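Local coordinates for vibralactone Cyclase (Boreostereum vibrans, PDB 6KD0), which catalyses the cyclization that forms the fused bicyclic beta-lactone of vibralactone, probably through an alpha/beta-hydrolase catalytic centre, at residues 203-208 with 272-277. Residues are numbered along the deposited sequence; the frame is centred on the assembly and turned at random.
Sequences GQLVQY and PLFFMS
Val206 and Phe275 meet on one face of a parallel strand pair, where the CG2 methyl of Val206 comes within 3.5 Å of CD2 of Phe275 and also reaches CE2. Leu273 extends the same apolar patch, its CD1 lying 4.0 Å from CG of Gln204. On the face that carries Leu205, Phe274, Gln207 and Met276, neighbours run side by side: CD1 of Leu205 is 3.6 Å from CD1 of Phe274. With CG anti to its carbonyl carbon (chi1 -53°) and the chain extended to SD, Met276 sets its sulfur at the edge of the Phe274 ring, in plane, and 3.9 Å from CG of Gln207. Five backbone hydrogen bonds set this register and exemplify the parallel ladder, in which one residue bonds to the two flanking its partner: Val206, opposite Phe275, donates to Phe274 O and accepts from Met276 N. The shortest closes the ladder, Tyr208 N to Met276 O at 2.7 Å. Strand 203-207 ends here; the Tyr208 ring meets that of His311, and its side chain touches Ser177, both members of a likely Ser-His-Asp triad. Gln207, buried, is held by a hydrogen bond from Gln176 NE2 to its OE1. The pair belongs to the central sheet of the alpha/beta-hydrolase fold, between strands 171-176 and 301-307; helix 178-192 packs on the Val206 face and helix 321-338 on the Phe274 face.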
loop_
_atom_site.group_PDB
_atom_site.type_symbol
_atom_site.label_atom_id
_atom_site.label_comp_id
_atom_site.label_asym_id
_atom_site.label_seq_id
_atom_site.Cartn_x
_atom_site.Cartn_y
_atom_site.Cartn_z
ATOM N N GLY A 203 0.341 -12.578 -6.429
ATOM C CA GLY A 203 0.090 -11.276 -7.005
ATOM C C GLY A 203 0.417 -10.189 -6.008
ATOM O O GLY A 203 0.519 -10.429 -4.800
ATOM N N GLN A 204 0.578 -8.984 -6.538
ATOM C CA GLN A 204 0.895 -7.844 -5.701
ATOM C C GLN A 204 0.268 -6.579 -6.259
ATOM O O GLN A 204 0.374 -6.305 -7.453
ATOM C CB GLN A 204 2.404 -7.647 -5.588
ATOM C CG GLN A 204 2.766 -6.386 -4.840
ATOM C CD GLN A 204 4.172 -6.451 -4.322
ATOM O OE1 GLN A 204 5.055 -6.987 -4.990
ATOM N NE2 GLN A 204 4.392 -5.931 -3.120
ATOM N N LEU A 205 -0.357 -5.795 -5.385
ATOM C CA LEU A 205 -0.920 -4.502 -5.747
ATOM C C LEU A 205 -0.276 -3.446 -4.872
ATOM O O LEU A 205 -0.198 -3.625 -3.653
ATOM C CB LEU A 205 -2.441 -4.477 -5.550
ATOM C CG LEU A 205 -3.162 -3.212 -6.036
ATOM C CD1 LEU A 205 -4.553 -3.573 -6.539
ATOM C CD2 LEU A 205 -3.262 -2.149 -4.943
ATOM N N VAL A 206 0.173 -2.343 -5.474
ATOM C CA VAL A 206 0.660 -1.234 -4.659
ATOM C C VAL A 206 0.096 0.079 -5.183
ATOM O O VAL A 206 -0.193 0.237 -6.376
ATOM C CB VAL A 206 2.208 -1.175 -4.574
ATOM C CG1 VAL A 206 2.758 -2.443 -3.937
ATOM C CG2 VAL A 206 2.810 -0.959 -5.938
ATOM N N GLN A 207 -0.062 1.030 -4.272
ATOM C CA GLN A 207 -0.528 2.365 -4.623
ATOM C C GLN A 207 0.544 3.360 -4.213
ATOM O O GLN A 207 0.878 3.453 -3.028
ATOM C CB GLN A 207 -1.857 2.691 -3.931
ATOM C CG GLN A 207 -2.937 1.619 -4.083
ATOM C CD GLN A 207 -4.097 1.801 -3.110
ATOM O OE1 GLN A 207 -3.891 2.114 -1.936
ATOM N NE2 GLN A 207 -5.324 1.583 -3.586
ATOM N N TYR A 208 1.070 4.103 -5.194
ATOM C CA TYR A 208 1.991 5.231 -5.043
ATOM C C TYR A 208 3.011 5.050 -3.914
ATOM O O TYR A 208 3.086 5.904 -3.030
ATOM C CB TYR A 208 1.180 6.539 -4.863
ATOM C CG TYR A 208 -0.054 6.498 -3.951
ATOM C CD1 TYR A 208 0.065 6.585 -2.572
ATOM C CD2 TYR A 208 -1.350 6.399 -4.478
ATOM C CE1 TYR A 208 -1.043 6.559 -1.735
ATOM C CE2 TYR A 208 -2.470 6.362 -3.642
ATOM C CZ TYR A 208 -2.310 6.449 -2.274
ATOM O OH TYR A 208 -3.391 6.414 -1.406
ATOM N N PRO A 272 3.023 -11.077 -10.228
ATOM C CA PRO A 272 2.431 -10.088 -11.127
ATOM C C PRO A 272 2.035 -8.853 -10.334
ATOM O O PRO A 272 1.570 -8.951 -9.200
ATOM C CB PRO A 272 1.211 -10.808 -11.714
ATOM C CG PRO A 272 1.441 -12.265 -11.462
ATOM C CD PRO A 272 2.365 -12.395 -10.288
ATOM N N LEU A 273 2.259 -7.685 -10.925
ATOM C CA LEU A 273 2.220 -6.419 -10.209
ATOM C C LEU A 273 1.194 -5.487 -10.833
ATOM O O LEU A 273 1.303 -5.151 -12.014
ATOM C CB LEU A 273 3.596 -5.758 -10.219
ATOM C CG LEU A 273 3.646 -4.336 -9.671
ATOM C CD1 LEU A 273 3.271 -4.313 -8.194
ATOM C CD2 LEU A 273 5.039 -3.767 -9.881
ATOM N N PHE A 274 0.244 -5.024 -10.018
ATOM C CA PHE A 274 -0.718 -3.992 -10.385
ATOM C C PHE A 274 -0.318 -2.726 -9.637
ATOM O O PHE A 274 -0.370 -2.686 -8.400
ATOM C CB PHE A 274 -2.146 -4.425 -10.044
ATOM C CG PHE A 274 -3.227 -3.500 -10.574
ATOM C CD1 PHE A 274 -3.638 -2.393 -9.849
ATOM C CD2 PHE A 274 -3.868 -3.779 -11.771
ATOM C CE1 PHE A 274 -4.640 -1.562 -10.328
ATOM C CE2 PHE A 274 -4.869 -2.951 -12.262
ATOM C CZ PHE A 274 -5.257 -1.838 -11.535
ATOM N N PHE A 275 0.074 -1.699 -10.387
ATOM C CA PHE A 275 0.679 -0.494 -9.846
ATOM C C PHE A 275 -0.250 0.685 -10.091
ATOM O O PHE A 275 -0.732 0.880 -11.214
ATOM C CB PHE A 275 2.042 -0.255 -10.504
ATOM C CG PHE A 275 2.930 0.663 -9.736
ATOM C CD1 PHE A 275 2.710 2.029 -9.749
ATOM C CD2 PHE A 275 3.999 0.155 -8.999
ATOM C CE1 PHE A 275 3.536 2.884 -9.030
ATOM C CE2 PHE A 275 4.828 1.012 -8.283
ATOM C CZ PHE A 275 4.590 2.367 -8.305
ATOM N N MET A 276 -0.521 1.459 -9.045
ATOM C CA MET A 276 -1.409 2.608 -9.151
ATOM C C MET A 276 -0.633 3.855 -8.769
ATOM O O MET A 276 -0.004 3.889 -7.711
ATOM C CB MET A 276 -2.630 2.438 -8.249
ATOM C CG MET A 276 -3.342 1.144 -8.493
ATOM S SD MET A 276 -4.818 1.003 -7.493
ATOM C CE MET A 276 -5.913 2.120 -8.372
ATOM N N SER A 277 -0.695 4.878 -9.613
ATOM C CA SER A 277 0.103 6.081 -9.448
ATOM C C SER A 277 -0.789 7.312 -9.451
ATOM O O SER A 277 -1.792 7.365 -10.169
ATOM C CB SER A 277 1.147 6.197 -10.561
ATOM O OG SER A 277 2.067 7.266 -10.316
#